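Local coordinates for carbohydrate kinase, FGGY (Novosphingobium aromaticivorans, PDB 3H6E), which probably transfers phosphate to a carbohydrate as a kinase of the FGGY family, though its own substrate is not established, at residues K19-L22 with R28-D31; L48-T53 with G87-P92; T71-G76 with L430-P435. All blocks are in the same frame, centred on the assembly; numbering follows the deposited sequence.

Interaction 1. Residues K19-L22 with R28-D31; sequences KVSL and RMLD
The carbonyl oxygen Leu22 O is gripped by two successive backbone amides of the facing strand. The firmer bond comes from Leu30 N at 2.6 Å. It arrives nearly in line with the Leu22 C=O, with a C=O...N angle of 164°, whereas Asp31 N adds a weak, bent bond to Leu22 O at 3.3 Å. In return Leu22 N donates to Asp31 O at 3.0 Å. This bond is almost straight (170° at the hydrogen), and its donor is tilted from the carbonyl plane. Asp31 O is touched again by Ser21 CA, 3.4 Å away, as a C-H...O contact.

Leu30 and Asp31 therefore share a single partner, Leu22. The extra residue is accommodated by Leu30, whose backbone leaves the extended conformation, so that two residues fit opposite one. Between the side chains, Leu22 CD2 lies 4.1 Å from Leu30 CD1, the two leucines passing at a slant. Leucine suits position 22 because its buried side chain also touches Ile9 of strand 9-13 and the loop residues Tyr64 and His67. On the same face of the sheet as Leu22, Asp31 directs OD2 to the hydroxyl of Tyr64, a polar use of a partly exposed position. Ser21 is small enough for a buried strand site, and its OG is satisfied by Trp23 NE1 and Val10 O.

The pattern is a classic beta bulge, placed where strands 17-23 and 29-36 form the hairpin at one edge of the N-terminal sheet, a hairpin that belongs to the ribonuclease H-like core of actin-type ATPase domains.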
loop_
_atom_site.group_PDB
_atom_site.type_symbol
_atom_site.label_atom_id
_atom_site.label_comp_id
_atom_site.label_asym_id
_atom_site.label_seq_id
_atom_site.Cartn_x
_atom_site.Cartn_y
_atom_site.Cartn_z
ATOM N N LYS A 19 -3.537 10.115 -11.192
ATOM C CA LYS A 19 -3.463 11.525 -10.840
ATOM C C LYS A 19 -2.148 12.146 -11.294
ATOM O O LYS A 19 -1.074 11.617 -11.021
ATOM C CB LYS A 19 -3.598 11.697 -9.326
ATOM C CG LYS A 19 -4.587 10.744 -8.672
ATOM C CD LYS A 19 -4.803 11.092 -7.205
ATOM C CE LYS A 19 -6.001 10.347 -6.626
ATOM N NZ LYS A 19 -6.362 10.828 -5.259
ATOM N N VAL A 20 -2.241 13.274 -11.989
ATOM C CA VAL A 20 -1.064 14.064 -12.311
ATOM C C VAL A 20 -1.118 15.358 -11.509
ATOM O O VAL A 20 -2.158 16.013 -11.444
ATOM C CB VAL A 20 -0.973 14.372 -13.811
ATOM C CG1 VAL A 20 0.295 15.159 -14.111
ATOM C CG2 VAL A 20 -1.010 13.081 -14.618
ATOM N N SER A 21 0.004 15.720 -10.896
ATOM C CA SER A 21 0.017 16.828 -9.950
ATOM C C SER A 21 1.215 17.759 -10.111
ATOM O O SER A 21 2.337 17.313 -10.353
ATOM C CB SER A 21 -0.038 16.290 -8.521
ATOM O OG SER A 21 0.945 15.292 -8.305
ATOM N N LEU A 22 0.965 19.056 -9.956
ATOM C CA LEU A 22 2.004 20.072 -10.083
ATOM C C LEU A 22 2.265 20.746 -8.744
ATOM O O LEU A 22 1.352 21.302 -8.137
ATOM C CB LEU A 22 1.588 21.121 -11.111
ATOM C CG LEU A 22 2.569 22.267 -11.353
ATOM C CD1 LEU A 22 3.747 21.808 -12.205
ATOM C CD2 LEU A 22 1.852 23.435 -12.006
ATOM N N ARG A 28 3.871 22.520 -1.903
ATOM C CA ARG A 28 2.444 22.812 -1.910
ATOM C C ARG A 28 1.894 22.558 -3.303
ATOM O O ARG A 28 2.520 22.913 -4.301
ATOM C CB ARG A 28 2.173 24.256 -1.485
ATOM C CG ARG A 28 0.689 24.617 -1.393
ATOM C CD ARG A 28 0.022 24.021 -0.149
ATOM N NE ARG A 28 -1.280 24.637 0.111
ATOM C CZ ARG A 28 -2.087 24.307 1.117
ATOM N NH1 ARG A 28 -1.730 23.359 1.975
ATOM N NH2 ARG A 28 -3.254 24.926 1.266
HETATM N N MSE A 29 0.718 21.946 -3.363
HETATM C CA MSE A 29 0.136 21.518 -4.626
HETATM C C MSE A 29 -0.502 22.678 -5.377
HETATM O O MSE A 29 -1.390 23.351 -4.857
HETATM C CB MSE A 29 -0.909 20.437 -4.373
HETATM C CG MSE A 29 -1.325 19.671 -5.606
HETATM SE SE MSE A 29 -2.671 18.346 -5.144
HETATM C CE MSE A 29 -2.120 16.931 -6.347
ATOM N N LEU A 30 -0.053 22.896 -6.609
ATOM C CA LEU A 30 -0.549 23.998 -7.424
ATOM C C LEU A 30 -1.726 23.569 -8.293
ATOM O O LEU A 30 -2.586 24.383 -8.632
ATOM C CB LEU A 30 0.570 24.545 -8.307
ATOM C CG LEU A 30 1.887 24.836 -7.586
ATOM C CD1 LEU A 30 2.957 25.301 -8.570
ATOM C CD2 LEU A 30 1.679 25.858 -6.480
ATOM N N ASP A 31 -1.756 22.292 -8.653
ATOM C CA ASP A 31 -2.800 21.775 -9.528
ATOM C C ASP A 31 -2.830 20.251 -9.501
ATOM O O ASP A 31 -1.834 19.601 -9.176
ATOM C CB ASP A 31 -2.586 22.267 -10.962
ATOM C CG ASP A 31 -3.815 22.085 -11.832
ATOM O OD1 ASP A 31 -4.916 22.456 -11.378
ATOM O OD2 ASP A 31 -3.681 21.581 -12.967
#

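Interaction 2. Residues L48-T53 with G87-P92; sequences LDAPDT and GRLAFP
Apolar contacts join Ala50 to Leu89 and Pro51 to Pro92. In Leu89 a chi1 of -178° carries CG out toward the helix, and chi2 (67°) turns CD2 onto Ala50 CB, 3.8 Å away; alanine's single methyl lets the leucine approach the first turn closely. The two proline rings cross at about a right angle, Pro51 CD lying 4.2 Å from Pro92 CG. Proline suits position 51, since the first turn of a helix does not need its missing N-H. A third contact is backbone to side chain: Pro92 CB sits 3.3 Å from Leu48 O.

No hydrogen bond crosses between 48-53 and 87-92; just beside them Arg47 NE bonds Pro92 O and the backbone of Leu48 pairs with Pro93. Within 48-53, Asp49 is the N-cap, its OD1 accepting from Asp52 N at 3.3 Å, from above the carboxylate plane. Thr53 binds Asp49 O twice, its N and OG1 coming from opposite faces of the carbonyl plane.

The contact lies between the start of helix 50-63 and edge strand 88-89 with the loop after it. Leu40 of strand 40-41 borders Pro92, while helix 152-159 supplies Tyr155 beside Leu89 and Trp152 beside Leu48.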
loop_
_atom_site.group_PDB
_atom_site.type_symbol
_atom_site.label_atom_id
_atom_site.label_comp_id
_atom_site.label_asym_id
_atom_site.label_seq_id
_atom_site.Cartn_x
_atom_site.Cartn_y
_atom_site.Cartn_z
ATOM N N LEU A 48 -4.088 -3.331 -17.982
ATOM C CA LEU A 48 -3.840 -1.928 -17.688
ATOM C C LEU A 48 -3.761 -1.199 -19.022
ATOM O O LEU A 48 -3.085 -1.656 -19.944
ATOM C CB LEU A 48 -2.530 -1.762 -16.918
ATOM C CG LEU A 48 -2.586 -1.795 -15.388
ATOM C CD1 LEU A 48 -3.760 -2.622 -14.889
ATOM C CD2 LEU A 48 -1.269 -2.312 -14.825
ATOM N N ASP A 49 -4.463 -0.078 -19.138
ATOM C CA ASP A 49 -4.515 0.637 -20.405
ATOM C C ASP A 49 -3.317 1.561 -20.566
ATOM O O ASP A 49 -3.432 2.773 -20.399
ATOM C CB ASP A 49 -5.816 1.430 -20.527
ATOM C CG ASP A 49 -6.121 1.829 -21.957
ATOM O OD1 ASP A 49 -5.208 1.742 -22.808
ATOM O OD2 ASP A 49 -7.275 2.227 -22.228
ATOM N N ALA A 50 -2.171 0.977 -20.901
ATOM C CA ALA A 50 -0.926 1.726 -21.035
ATOM C C ALA A 50 -0.937 2.726 -22.192
ATOM O O ALA A 50 -0.666 3.909 -21.989
ATOM C CB ALA A 50 0.264 0.771 -21.160
ATOM N N PRO A 51 -1.247 2.258 -23.412
ATOM C CA PRO A 51 -1.203 3.173 -24.558
ATOM C C PRO A 51 -2.045 4.414 -24.297
ATOM O O PRO A 51 -1.585 5.537 -24.499
ATOM C CB PRO A 51 -1.831 2.351 -25.691
ATOM C CG PRO A 51 -1.667 0.933 -25.278
ATOM C CD PRO A 51 -1.762 0.929 -23.784
ATOM N N ASP A 52 -3.269 4.197 -23.828
ATOM C CA ASP A 52 -4.235 5.270 -23.660
ATOM C C ASP A 52 -3.885 6.212 -22.509
ATOM O O ASP A 52 -4.071 7.424 -22.613
ATOM C CB ASP A 52 -5.629 4.681 -23.459
ATOM C CG ASP A 52 -6.704 5.735 -23.429
ATOM O OD1 ASP A 52 -6.824 6.495 -24.414
ATOM O OD2 ASP A 52 -7.436 5.794 -22.421
ATOM N N THR A 53 -3.389 5.658 -21.409
ATOM C CA THR A 53 -2.984 6.484 -20.280
ATOM C C THR A 53 -1.802 7.360 -20.674
ATOM O O THR A 53 -1.701 8.516 -20.251
ATOM C CB THR A 53 -2.615 5.638 -19.052
ATOM O OG1 THR A 53 -3.802 5.041 -18.516
ATOM C CG2 THR A 53 -1.967 6.505 -17.985
ATOM N N GLY A 87 12.806 -2.709 -27.508
ATOM C CA GLY A 87 12.769 -1.322 -27.089
ATOM C C GLY A 87 11.419 -0.633 -27.141
ATOM O O GLY A 87 11.352 0.592 -27.065
ATOM N N ARG A 88 10.345 -1.403 -27.276
ATOM C CA ARG A 88 8.999 -0.835 -27.206
ATOM C C ARG A 88 8.074 -1.713 -26.366
ATOM O O ARG A 88 8.350 -2.895 -26.152
ATOM C CB ARG A 88 8.402 -0.651 -28.602
ATOM C CG ARG A 88 7.846 -1.933 -29.207
ATOM C CD ARG A 88 6.619 -1.638 -30.062
ATOM N NE ARG A 88 6.349 -2.695 -31.031
ATOM C CZ ARG A 88 6.942 -2.774 -32.217
ATOM N NH1 ARG A 88 7.839 -1.861 -32.567
ATOM N NH2 ARG A 88 6.641 -3.763 -33.049
ATOM N N LEU A 89 6.977 -1.135 -25.891
ATOM C CA LEU A 89 6.016 -1.897 -25.106
ATOM C C LEU A 89 5.484 -3.095 -25.893
ATOM O O LEU A 89 4.829 -2.937 -26.923
ATOM C CB LEU A 89 4.858 -1.018 -24.643
ATOM C CG LEU A 89 3.851 -1.786 -23.783
ATOM C CD1 LEU A 89 4.491 -2.187 -22.454
ATOM C CD2 LEU A 89 2.574 -0.982 -23.562
ATOM N N ALA A 90 5.773 -4.293 -25.399
ATOM C CA ALA A 90 5.361 -5.516 -26.071
ATOM C C ALA A 90 3.839 -5.643 -26.128
ATOM O O ALA A 90 3.288 -6.176 -27.092
ATOM C CB ALA A 90 5.973 -6.722 -25.386
ATOM N N PHE A 91 3.170 -5.145 -25.092
ATOM C CA PHE A 91 1.715 -5.210 -24.990
ATOM C C PHE A 91 1.266 -4.561 -23.683
ATOM O O PHE A 91 2.069 -4.388 -22.766
ATOM C CB PHE A 91 1.235 -6.664 -25.042
ATOM C CG PHE A 91 1.936 -7.571 -24.066
ATOM C CD1 PHE A 91 2.753 -8.598 -24.515
ATOM C CD2 PHE A 91 1.784 -7.393 -22.698
ATOM C CE1 PHE A 91 3.400 -9.430 -23.619
ATOM C CE2 PHE A 91 2.429 -8.219 -21.798
ATOM C CZ PHE A 91 3.238 -9.237 -22.259
ATOM N N PRO A 92 -0.019 -4.195 -23.590
ATOM C CA PRO A 92 -0.501 -3.674 -22.306
ATOM C C PRO A 92 -0.346 -4.722 -21.204
ATOM O O PRO A 92 -0.671 -5.891 -21.426
ATOM C CB PRO A 92 -1.985 -3.399 -22.575
ATOM C CG PRO A 92 -2.080 -3.237 -24.057
ATOM C CD PRO A 92 -1.069 -4.186 -24.622
#

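Interaction 3. Residues T71-G76 with L430-P435; sequences TIVPVG and LRLIDP
Thr71 opens strand 71-76 and meets Ile433 tip to tip, its methyl CG2 lying 3.6 Å from Ile433 CD1. Threonine suits this place at the partly exposed start of an inner strand: its two branches part company (chi1 -62°), the methyl serving the apolar contact while OG1 is hydrogen-bonded to a residue just outside the segments. With chi2 at 171°, Ile433 extends CD1 away from its backbone onto the threonine methyl, and it also rests on Leu228 and Thr8.

Val73 again points at the short, weakly bonded helical turn 430-433, and its CG2 stands 4.3 Å from Leu432 CD2, a loose apolar touch. The beta-branched valine suits a strand, and Ala429 fills in beside it; Leu432 is covered further by Leu231 and Leu239. Beyond Val73 the strand, through Gly76, moves away from this turn.

The turn carrying Ile433 and Leu432 is short, and Leu430 O accepts from both Ile433 N and Asp434 N. Arg431 steadies its exit: NE and NH2 both hold Pro435 O, NH2 at 2.8 Å in the carbonyl plane on a lone pair, with the oxygen at the edge of the guanidinium. Arg431 NH1 bonds to Leu239 O.

Residues 430-433 follow strand 415-419 of the second sheet yet pack on a central strand of the first, consistent with a link between the two lobes of the actin-like ATPase fold, as in FGGY kinases.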
loop_
_atom_site.group_PDB
_atom_site.type_symbol
_atom_site.label_atom_id
_atom_site.label_comp_id
_atom_site.label_asym_id
_atom_site.label_seq_id
_atom_site.Cartn_x
_atom_site.Cartn_y
_atom_site.Cartn_z
ATOM N N THR A 71 11.842 18.585 -12.461
ATOM C CA THR A 71 11.810 17.181 -12.067
ATOM C C THR A 71 10.420 16.566 -12.193
ATOM O O THR A 71 9.415 17.191 -11.848
ATOM C CB THR A 71 12.299 16.986 -10.612
ATOM O OG1 THR A 71 13.662 17.410 -10.495
ATOM C CG2 THR A 71 12.201 15.527 -10.208
ATOM N N ILE A 72 10.377 15.337 -12.701
ATOM C CA ILE A 72 9.173 14.517 -12.658
ATOM C C ILE A 72 9.482 13.228 -11.902
ATOM O O ILE A 72 10.532 12.618 -12.106
ATOM C CB ILE A 72 8.681 14.136 -14.061
ATOM C CG1 ILE A 72 8.460 15.378 -14.917
ATOM C CG2 ILE A 72 7.400 13.319 -13.974
ATOM C CD1 ILE A 72 8.075 15.047 -16.345
ATOM N N VAL A 73 8.574 12.819 -11.024
ATOM C CA VAL A 73 8.727 11.555 -10.313
ATOM C C VAL A 73 7.480 10.681 -10.445
ATOM O O VAL A 73 6.381 11.103 -10.097
ATOM C CB VAL A 73 9.102 11.766 -8.835
ATOM C CG1 VAL A 73 8.479 13.042 -8.299
ATOM C CG2 VAL A 73 8.708 10.545 -8.002
ATOM N N PRO A 74 7.660 9.458 -10.966
ATOM C CA PRO A 74 6.596 8.499 -11.283
ATOM C C PRO A 74 6.176 7.674 -10.076
ATOM O O PRO A 74 7.010 7.341 -9.238
ATOM C CB PRO A 74 7.251 7.576 -12.325
ATOM C CG PRO A 74 8.627 8.159 -12.595
ATOM C CD PRO A 74 8.975 8.960 -11.392
ATOM N N VAL A 75 4.888 7.350 -10.002
ATOM C CA VAL A 75 4.346 6.520 -8.932
ATOM C C VAL A 75 3.370 5.509 -9.523
ATOM O O VAL A 75 2.489 5.870 -10.304
ATOM C CB VAL A 75 3.605 7.362 -7.880
ATOM C CG1 VAL A 75 2.966 6.461 -6.835
ATOM C CG2 VAL A 75 4.551 8.356 -7.230
ATOM N N GLY A 76 3.528 4.244 -9.152
ATOM C CA GLY A 76 2.685 3.196 -9.693
ATOM C C GLY A 76 2.167 2.229 -8.650
ATOM O O GLY A 76 2.861 1.895 -7.690
ATOM N N LEU A 430 7.605 13.962 -3.373
ATOM C CA LEU A 430 8.389 15.185 -3.234
ATOM C C LEU A 430 9.601 14.972 -2.334
ATOM O O LEU A 430 10.684 15.501 -2.593
ATOM C CB LEU A 430 7.526 16.313 -2.670
ATOM C CG LEU A 430 6.779 17.200 -3.668
ATOM C CD1 LEU A 430 5.985 16.381 -4.671
ATOM C CD2 LEU A 430 5.878 18.172 -2.926
ATOM N N ARG A 431 9.414 14.187 -1.277
ATOM C CA ARG A 431 10.475 13.936 -0.309
ATOM C C ARG A 431 11.624 13.135 -0.915
ATOM O O ARG A 431 12.659 12.927 -0.281
ATOM C CB ARG A 431 9.911 13.228 0.922
ATOM C CG ARG A 431 8.822 14.018 1.632
ATOM C CD ARG A 431 8.862 13.778 3.129
ATOM N NE ARG A 431 10.230 13.831 3.635
ATOM C CZ ARG A 431 10.963 12.757 3.911
ATOM N NH1 ARG A 431 10.456 11.543 3.736
ATOM N NH2 ARG A 431 12.203 12.891 4.363
ATOM N N LEU A 432 11.434 12.698 -2.152
ATOM C CA LEU A 432 12.468 11.985 -2.881
ATOM C C LEU A 432 13.457 13.003 -3.455
ATOM O O LEU A 432 14.639 12.704 -3.659
ATOM C CB LEU A 432 11.826 11.164 -3.999
ATOM C CG LEU A 432 12.214 9.693 -4.141
ATOM C CD1 LEU A 432 12.596 9.088 -2.795
ATOM C CD2 LEU A 432 11.072 8.919 -4.788
ATOM N N ILE A 433 12.956 14.210 -3.708
ATOM C CA ILE A 433 13.780 15.315 -4.178
ATOM C C ILE A 433 14.332 16.090 -2.990
ATOM O O ILE A 433 15.544 16.185 -2.803
ATOM C CB ILE A 433 12.962 16.295 -5.032
ATOM C CG1 ILE A 433 12.196 15.549 -6.126
ATOM C CG2 ILE A 433 13.870 17.369 -5.621
ATOM C CD1 ILE A 433 11.206 16.421 -6.871
ATOM N N ASP A 434 13.424 16.647 -2.195
ATOM C CA ASP A 434 13.790 17.401 -1.004
ATOM C C ASP A 434 13.309 16.691 0.264
ATOM O O ASP A 434 12.181 16.894 0.706
ATOM C CB ASP A 434 13.213 18.820 -1.077
ATOM C CG ASP A 434 13.529 19.649 0.157
ATOM O OD1 ASP A 434 14.263 19.156 1.042
ATOM O OD2 ASP A 434 13.041 20.797 0.238
ATOM N N PRO A 435 14.173 15.848 0.848
ATOM C CA PRO A 435 13.863 15.132 2.090
ATOM C C PRO A 435 13.501 16.068 3.247
ATOM O O PRO A 435 12.752 15.664 4.135
ATOM C CB PRO A 435 15.166 14.386 2.399
ATOM C CG PRO A 435 15.821 14.210 1.072
ATOM C CD PRO A 435 15.484 15.458 0.299
#

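All three interactions lie on or around the lobe of the first sheet, but interaction 3 brings in residues from late in the chain. Interactions 1 and 3 reach the same mixed sheet, their centres about 12 Å apart: the first at its outer hairpin, 17-23 with 29-36, the third on strand 71-76, with strand 9-13 between strands 17-23 and 71-76. Interaction 2 lies farther off, its centre about 25 Å from that of interaction 1 and 23 Å from that of interaction 3. Interaction 1 closes first along the chain; the segments of 2 and 3 then alternate. Interaction 2 sits at the start of helix 50-63, which leads into strand 71-76, without touching either of the others.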